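Cell division control protein 53 (Saccharomyces cerevisiae, PDB 3O2P) serves as the cullin scaffold of SCF E3 ubiquitin ligases that mark target proteins for proteasomal degradation, represented here by its C-terminal neddylation domain. Local coordinates at residues V29-A34 and T41-E46; I22-C27 and F55-S60. One frame throughout, in Å; residues are numbered along the deposited sequence.

Interaction 1: V29-A34 and T41-E46; sequences VRIMKA and TTLVNE
This is the packing of the first two helices of the winged-helix fold of the cullin neddylation domain, made where I31 and M32 of helix 8-35 face L43 and E46 of helix 40-51. The short strand 37-39 lies between the two helices in sequence. The axes of segments 29-34 and 41-46 approach to 10.6 Å, their directions 133° apart, closer to antiparallel than parallel. I31 does most of the work, with its two branches going to different partners. CG2, anti to the backbone N, meets the CD1 methyl of L43 at 3.9 Å. CG1 lies beside the backbone N, and its CD1 end reaches the CG of E46 at 3.7 Å. The E46 backbone is also close, its carbonyl carbon 3.9 Å from I31 CD1. E46 thus offers its methylene chain to the apolar side, while its OE2 is hydrogen-bonded to Q50 one turn further on. With an alanine at I31, the space between L43 and the E46 methylenes is likely to be left unfilled, and L43 CD1 would keep M32 alone across this contact. C47, Q50 and L38 also touch I31. Y84 of strand 83-86 and I66 of helix 59-71 also touch L43. K33, by similarity the NEDD8 attachment site, lies on this segment and is unmodified here. M32 is bent at chi2 and chi3, and its SD lies 4.1 Å from L43 CD1, the two side chains crossing at about a right angle.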
ATOM      1  N   VAL B  29      -8.114 -20.038  10.415  1.00 20.39           N
ATOM      2  CA  VAL B  29      -8.847 -20.436   9.207  1.00 25.36           C
ATOM      3  C   VAL B  29     -10.129 -21.205   9.560  1.00 23.31           C
ATOM      4  O   VAL B  29     -11.171 -21.016   8.930  1.00 24.54           O
ATOM      5  CB  VAL B  29      -7.986 -21.307   8.281  1.00 19.41           C
ATOM      6  CG1 VAL B  29      -8.823 -21.824   7.121  1.00 24.78           C
ATOM      7  CG2 VAL B  29      -6.802 -20.513   7.765  1.00 29.00           C
ATOM      8  N   ARG B  30     -10.032 -22.066  10.571  1.00 20.18           N
ATOM      9  CA  ARG B  30     -11.170 -22.810  11.106  1.00 26.59           C
ATOM     10  C   ARG B  30     -12.269 -21.849  11.575  1.00 27.78           C
ATOM     11  O   ARG B  30     -13.425 -21.951  11.161  1.00 28.58           O
ATOM     12  CB  ARG B  30     -10.701 -23.673  12.279  1.00 34.58           C
ATOM     13  CG  ARG B  30     -11.346 -25.047  12.379  1.00 39.65           C
ATOM     14  CD  ARG B  30     -10.748 -25.853  13.537  1.00 46.35           C
ATOM     15  NE  ARG B  30      -9.307 -26.049  13.377  1.00 57.87           N
ATOM     16  CZ  ARG B  30      -8.400 -25.838  14.329  1.00 58.91           C
ATOM     17  NH1 ARG B  30      -8.773 -25.417  15.532  1.00 51.86           N
ATOM     18  NH2 ARG B  30      -7.113 -26.048  14.076  1.00 64.59           N
ATOM     19  N   ILE B  31     -11.907 -20.912  12.438  1.00 23.16           N
ATOM     20  CA  ILE B  31     -12.867 -19.930  12.931  1.00 27.67           C
ATOM     21  C   ILE B  31     -13.518 -19.143  11.783  1.00 32.08           C
ATOM     22  O   ILE B  31     -14.744 -19.079  11.670  1.00 28.73           O
ATOM     23  CB  ILE B  31     -12.192 -18.949  13.906  1.00 21.05           C
ATOM     24  CG1 ILE B  31     -11.742 -19.690  15.174  1.00 25.72           C
ATOM     25  CG2 ILE B  31     -13.121 -17.793  14.233  1.00 21.93           C
ATOM     26  CD1 ILE B  31     -10.736 -18.915  16.034  1.00 23.83           C
ATOM     27  N   MET B  32     -12.689 -18.551  10.929  1.00 30.03           N
ATOM     28  CA  MET B  32     -13.190 -17.700   9.855  1.00 33.72           C
ATOM     29  C   MET B  32     -13.997 -18.471   8.817  1.00 31.99           C
ATOM     30  O   MET B  32     -14.921 -17.936   8.221  1.00 33.92           O
ATOM     31  CB  MET B  32     -12.042 -16.942   9.186  1.00 26.16           C
ATOM     32  CG  MET B  32     -11.399 -15.921  10.099  1.00 22.40           C
ATOM     33  SD  MET B  32     -12.596 -14.739  10.756  1.00 24.22           S
ATOM     34  CE  MET B  32     -13.190 -13.990   9.237  1.00 35.73           C
ATOM     35  N   LYS B  33     -13.663 -19.736   8.605  1.00 31.33           N
ATOM     36  CA  LYS B  33     -14.409 -20.510   7.637  1.00 33.15           C
ATOM     37  C   LYS B  33     -15.851 -20.653   8.117  1.00 39.06           C
ATOM     38  O   LYS B  33     -16.782 -20.723   7.315  1.00 38.94           O
ATOM     39  CB  LYS B  33     -13.761 -21.872   7.421  1.00 43.46           C
ATOM     40  CG  LYS B  33     -14.363 -22.662   6.278  1.00 54.94           C
ATOM     41  CD  LYS B  33     -13.608 -23.964   6.078  1.00 62.50           C
ATOM     42  CE  LYS B  33     -14.343 -24.884   5.120  1.00 67.98           C
ATOM     43  NZ  LYS B  33     -15.777 -25.021   5.496  1.00 70.51           N
ATOM     44  N   ALA B  34     -16.028 -20.675   9.434  1.00 43.94           N
ATOM     45  CA  ALA B  34     -17.347 -20.847  10.034  1.00 36.34           C
ATOM     46  C   ALA B  34     -18.059 -19.517  10.312  1.00 42.50           C
ATOM     47  O   ALA B  34     -19.283 -19.430  10.181  1.00 43.20           O
ATOM     48  CB  ALA B  34     -17.234 -21.662  11.306  1.00 32.00           C
ATOM     49  N   THR B  41     -11.034  -7.762  17.117  1.00 27.70           N
ATOM     50  CA  THR B  41     -11.075  -8.098  18.521  1.00 30.50           C
ATOM     51  C   THR B  41     -11.674  -9.486  18.761  1.00 33.18           C
ATOM     52  O   THR B  41     -11.118 -10.298  19.511  1.00 27.36           O
ATOM     53  CB  THR B  41     -11.859  -7.027  19.297  1.00 35.81           C
ATOM     54  OG1 THR B  41     -10.929  -6.132  19.921  1.00 39.96           O
ATOM     55  CG2 THR B  41     -12.760  -7.663  20.352  1.00 38.21           C
ATOM     56  N   THR B  42     -12.804  -9.768  18.124  1.00 28.34           N
ATOM     57  CA  THR B  42     -13.470 -11.045  18.356  1.00 32.62           C
ATOM     58  C   THR B  42     -12.652 -12.227  17.826  1.00 27.87           C
ATOM     59  O   THR B  42     -12.632 -13.279  18.444  1.00 27.02           O
ATOM     60  CB  THR B  42     -14.878 -11.077  17.747  1.00 35.21           C
ATOM     61  OG1 THR B  42     -15.575  -9.875  18.096  1.00 41.97           O
ATOM     62  CG2 THR B  42     -15.645 -12.288  18.260  1.00 28.95           C
ATOM     63  N   LEU B  43     -11.981 -12.055  16.688  1.00 31.88           N
ATOM     64  CA  LEU B  43     -11.171 -13.137  16.125  1.00 23.29           C
ATOM     65  C   LEU B  43     -10.004 -13.463  17.044  1.00 19.59           C
ATOM     66  O   LEU B  43      -9.753 -14.625  17.340  1.00 21.91           O
ATOM     67  CB  LEU B  43     -10.636 -12.767  14.742  1.00 17.98           C
ATOM     68  CG  LEU B  43      -9.619 -13.745  14.132  1.00 19.55           C
ATOM     69  CD1 LEU B  43     -10.205 -15.168  14.059  1.00 12.31           C
ATOM     70  CD2 LEU B  43      -9.160 -13.276  12.743  1.00 19.34           C
ATOM     71  N   VAL B  44      -9.298 -12.425  17.490  1.00 17.13           N
ATOM     72  CA  VAL B  44      -8.122 -12.612  18.323  1.00 21.96           C
ATOM     73  C   VAL B  44      -8.513 -13.321  19.614  1.00 25.01           C
ATOM     74  O   VAL B  44      -7.867 -14.280  20.011  1.00 23.49           O
ATOM     75  CB  VAL B  44      -7.437 -11.274  18.663  1.00 21.88           C
ATOM     76  CG1 VAL B  44      -6.393 -11.485  19.760  1.00 27.71           C
ATOM     77  CG2 VAL B  44      -6.806 -10.656  17.408  1.00 18.72           C
ATOM     78  N   ASN B  45      -9.579 -12.851  20.254  1.00 25.62           N
ATOM     79  CA  ASN B  45     -10.079 -13.482  21.469  1.00 26.00           C
ATOM     80  C   ASN B  45     -10.471 -14.934  21.249  1.00 26.63           C
ATOM     81  O   ASN B  45     -10.113 -15.811  22.022  1.00 32.99           O
ATOM     82  CB  ASN B  45     -11.253 -12.685  22.048  1.00 21.05           C
ATOM     83  CG  ASN B  45     -10.787 -11.445  22.767  1.00 28.78           C
ATOM     84  OD1 ASN B  45      -9.621 -11.360  23.140  1.00 30.53           O
ATOM     85  ND2 ASN B  45     -11.679 -10.472  22.957  1.00 31.13           N
ATOM     86  N   GLU B  46     -11.205 -15.190  20.181  1.00 29.94           N
ATOM     87  CA  GLU B  46     -11.629 -16.547  19.893  1.00 28.46           C
ATOM     88  C   GLU B  46     -10.417 -17.440  19.644  1.00 29.77           C
ATOM     89  O   GLU B  46     -10.331 -18.553  20.180  1.00 27.90           O
ATOM     90  CB  GLU B  46     -12.606 -16.576  18.707  1.00 23.69           C
ATOM     91  CG  GLU B  46     -13.287 -17.933  18.512  1.00 35.34           C
ATOM     92  CD  GLU B  46     -13.995 -18.428  19.774  1.00 47.83           C
ATOM     93  OE1 GLU B  46     -14.436 -17.592  20.597  1.00 53.54           O
ATOM     94  OE2 GLU B  46     -14.117 -19.658  19.941  1.00 50.69           O
TER

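Interaction 2: I22-C27 and F55-S60; sequences IFLEAC and FNAKVS
A small apolar contact, partly buried, ties the middle of the long helix 8-35 to the turn that leads into helix 59-71. On the helix F23 and L24 point toward the turn, and F55 and A57 answer them. The F55 ring is the centre of the contact. Its CG lies between the backbone N and the carbonyl carbon (chi1 74°), a position that carries the ring toward the helix. CE2 of F55 touches CD2 of F23 at 3.6 Å. The two ring planes stand at 68° with centroids 5.9 Å apart, an oblique meeting in which the side chains slide past each other in opposite directions. F23 CD2 comes to the edge of the F55 ring, near its plane. L24 comes to the ring edge as well. Its CG is 3.9 Å from F55 CZ, and its CD1 lies in the ring plane, 4.0 Å from the same CZ. In the winged-helix fold of the cullin neddylation domain, this turn joins the second helix, 40-51, to the third, 59-71, and so the contact fastens the turn to the first helix. C47 and S51 of helix 40-51 and M61 and A65 of helix 59-71 also touch L24, so L24 touches both of the other helices of the bundle. Q53 and R54, in the loop just before F55, pack on F23. K58 holds the N-cap position of helix 59-71. One step before it, the CB of A57 meets L24 CD2 at 3.8 Å.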
ATOM      1  N   ILE B  22       2.120 -22.130  12.709  1.00 17.86           N
ATOM      2  CA  ILE B  22       1.381 -23.099  11.920  1.00 21.84           C
ATOM      3  C   ILE B  22       0.102 -23.522  12.642  1.00 24.80           C
ATOM      4  O   ILE B  22      -0.938 -23.710  12.016  1.00 20.95           O
ATOM      5  CB  ILE B  22       2.236 -24.332  11.594  1.00 29.15           C
ATOM      6  CG1 ILE B  22       3.163 -24.022  10.414  1.00 28.46           C
ATOM      7  CG2 ILE B  22       1.340 -25.532  11.279  1.00 25.92           C
ATOM      8  CD1 ILE B  22       4.266 -25.058  10.216  1.00 28.46           C
ATOM      9  N   PHE B  23       0.172 -23.672  13.960  1.00 14.71           N
ATOM     10  CA  PHE B  23      -1.028 -24.043  14.699  1.00 21.20           C
ATOM     11  C   PHE B  23      -2.057 -22.911  14.681  1.00 24.81           C
ATOM     12  O   PHE B  23      -3.241 -23.151  14.439  1.00 25.48           O
ATOM     13  CB  PHE B  23      -0.704 -24.458  16.138  1.00 20.63           C
ATOM     14  CG  PHE B  23      -1.924 -24.651  16.988  1.00 20.36           C
ATOM     15  CD1 PHE B  23      -2.598 -25.860  17.000  1.00 28.34           C
ATOM     16  CD2 PHE B  23      -2.415 -23.605  17.748  1.00 23.80           C
ATOM     17  CE1 PHE B  23      -3.741 -26.027  17.778  1.00 35.08           C
ATOM     18  CE2 PHE B  23      -3.554 -23.758  18.522  1.00 32.09           C
ATOM     19  CZ  PHE B  23      -4.222 -24.969  18.538  1.00 28.83           C
ATOM     20  N   LEU B  24      -1.606 -21.681  14.923  1.00 16.70           N
ATOM     21  CA  LEU B  24      -2.519 -20.549  15.011  1.00 21.02           C
ATOM     22  C   LEU B  24      -3.131 -20.210  13.660  1.00 22.51           C
ATOM     23  O   LEU B  24      -4.268 -19.752  13.590  1.00 18.72           O
ATOM     24  CB  LEU B  24      -1.823 -19.312  15.580  1.00 18.08           C
ATOM     25  CG  LEU B  24      -1.386 -19.371  17.036  1.00 22.59           C
ATOM     26  CD1 LEU B  24      -0.464 -18.198  17.376  1.00 17.33           C
ATOM     27  CD2 LEU B  24      -2.606 -19.409  17.943  1.00 19.17           C
ATOM     28  N   GLU B  25      -2.374 -20.425  12.588  1.00 18.24           N
ATOM     29  CA  GLU B  25      -2.913 -20.194  11.256  1.00 17.72           C
ATOM     30  C   GLU B  25      -4.085 -21.116  10.951  1.00 17.12           C
ATOM     31  O   GLU B  25      -5.090 -20.666  10.400  1.00 23.51           O
ATOM     32  CB  GLU B  25      -1.831 -20.309  10.176  1.00 10.35           C
ATOM     33  CG  GLU B  25      -0.924 -19.080  10.116  1.00 17.92           C
ATOM     34  CD  GLU B  25       0.097 -19.165   8.990  1.00 22.39           C
ATOM     35  OE1 GLU B  25      -0.256 -19.665   7.896  1.00 26.33           O
ATOM     36  OE2 GLU B  25       1.252 -18.737   9.207  1.00 31.63           O
ATOM     37  N   ALA B  26      -3.961 -22.395  11.298  1.00 17.16           N
ATOM     38  CA  ALA B  26      -5.059 -23.342  11.058  1.00 16.62           C
ATOM     39  C   ALA B  26      -6.239 -23.032  11.972  1.00 22.54           C
ATOM     40  O   ALA B  26      -7.398 -23.131  11.564  1.00 20.65           O
ATOM     41  CB  ALA B  26      -4.604 -24.753  11.270  1.00 16.79           C
ATOM     42  N   CYS B  27      -5.947 -22.655  13.214  1.00 19.01           N
ATOM     43  CA  CYS B  27      -7.009 -22.264  14.129  1.00 21.19           C
ATOM     44  C   CYS B  27      -7.816 -21.097  13.542  1.00 25.36           C
ATOM     45  O   CYS B  27      -9.037 -21.138  13.497  1.00 27.05           O
ATOM     46  CB  CYS B  27      -6.423 -21.880  15.486  1.00 28.32           C
ATOM     47  SG  CYS B  27      -7.657 -21.499  16.736  1.00 42.39           S
ATOM     48  N   PHE B  55      -1.574 -24.305  23.847  1.00 40.85           N
ATOM     49  CA  PHE B  55      -0.612 -23.431  24.501  1.00 39.30           C
ATOM     50  C   PHE B  55      -1.221 -22.056  24.733  1.00 34.32           C
ATOM     51  O   PHE B  55      -2.347 -21.789  24.314  1.00 35.95           O
ATOM     52  CB  PHE B  55       0.679 -23.324  23.684  1.00 33.67           C
ATOM     53  CG  PHE B  55       0.546 -22.479  22.455  1.00 37.67           C
ATOM     54  CD1 PHE B  55       0.943 -21.148  22.469  1.00 31.54           C
ATOM     55  CD2 PHE B  55       0.021 -23.006  21.287  1.00 40.04           C
ATOM     56  CE1 PHE B  55       0.818 -20.361  21.343  1.00 24.68           C
ATOM     57  CE2 PHE B  55      -0.108 -22.218  20.150  1.00 39.98           C
ATOM     58  CZ  PHE B  55       0.289 -20.895  20.179  1.00 28.30           C
ATOM     59  N   ASN B  56      -0.477 -21.191  25.413  1.00 32.68           N
ATOM     60  CA  ASN B  56      -0.949 -19.843  25.687  1.00 40.10           C
ATOM     61  C   ASN B  56      -0.552 -18.853  24.585  1.00 47.29           C
ATOM     62  O   ASN B  56       0.541 -18.285  24.596  1.00 48.16           O
ATOM     63  CB  ASN B  56      -0.462 -19.360  27.050  1.00 39.51           C
ATOM     64  CG  ASN B  56      -0.980 -17.979  27.383  1.00 55.88           C
ATOM     65  OD1 ASN B  56      -0.207 -17.049  27.622  1.00 62.47           O
ATOM     66  ND2 ASN B  56      -2.302 -17.828  27.366  1.00 56.38           N
ATOM     67  N   ALA B  57      -1.456 -18.657  23.636  1.00 40.92           N
ATOM     68  CA  ALA B  57      -1.196 -17.793  22.497  1.00 32.11           C
ATOM     69  C   ALA B  57      -1.177 -16.328  22.913  1.00 28.66           C
ATOM     70  O   ALA B  57      -2.121 -15.838  23.531  1.00 29.61           O
ATOM     71  CB  ALA B  57      -2.246 -18.025  21.415  1.00 24.33           C
ATOM     72  N   LYS B  58      -0.090 -15.637  22.581  1.00 23.51           N
ATOM     73  CA  LYS B  58      -0.002 -14.201  22.798  1.00 23.63           C
ATOM     74  C   LYS B  58      -0.613 -13.466  21.603  1.00 34.12           C
ATOM     75  O   LYS B  58      -0.578 -13.965  20.473  1.00 33.21           O
ATOM     76  CB  LYS B  58       1.459 -13.772  22.963  1.00 20.79           C
ATOM     77  CG  LYS B  58       2.148 -14.320  24.206  1.00 20.68           C
ATOM     78  CD  LYS B  58       1.519 -13.800  25.486  1.00 22.39           C
ATOM     79  CE  LYS B  58       2.261 -14.387  26.690  1.00 29.43           C
ATOM     80  NZ  LYS B  58       1.908 -13.667  27.951  1.00 27.56           N
ATOM     81  N   VAL B  59      -1.151 -12.275  21.853  1.00 23.26           N
ATOM     82  CA  VAL B  59      -1.803 -11.509  20.806  1.00 26.58           C
ATOM     83  C   VAL B  59      -0.844 -11.301  19.635  1.00 28.33           C
ATOM     84  O   VAL B  59      -1.218 -11.454  18.468  1.00 24.22           O
ATOM     85  CB  VAL B  59      -2.300 -10.148  21.333  1.00 26.87           C
ATOM     86  CG1 VAL B  59      -2.759  -9.250  20.180  1.00 19.56           C
ATOM     87  CG2 VAL B  59      -3.418 -10.351  22.354  1.00 26.57           C
ATOM     88  N   SER B  60       0.399 -10.965  19.957  1.00 19.70           N
ATOM     89  CA  SER B  60       1.405 -10.717  18.936  1.00 24.59           C
ATOM     90  C   SER B  60       1.597 -11.937  18.038  1.00 24.85           C
ATOM     91  O   SER B  60       1.867 -11.795  16.851  1.00 19.18           O
ATOM     92  CB  SER B  60       2.732 -10.319  19.577  1.00 24.90           C
ATOM     93  OG  SER B  60       3.293 -11.401  20.288  1.00 30.88           O
TER

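Overall arrangement
Both contacts use helix 8-35, interaction 2 at residues 22-27 and interaction 1 about two turns further on, with centres 11 Å apart. Along the chain, interaction 1 is nested inside the loop that interaction 2 closes. Interaction 1 is the more buried and joins two helices through aliphatic and thioether groups, with a glutamate at its margin. Interaction 2 is partly buried and joins a helix to a turn, and its chemistry is aromatic as well as aliphatic. The contacts meet directly where V44 CG1 and V59 CG2 lie 4.1 Å apart. One sets helix 40-51, the other the turn into helix 59-71, against the same long helix.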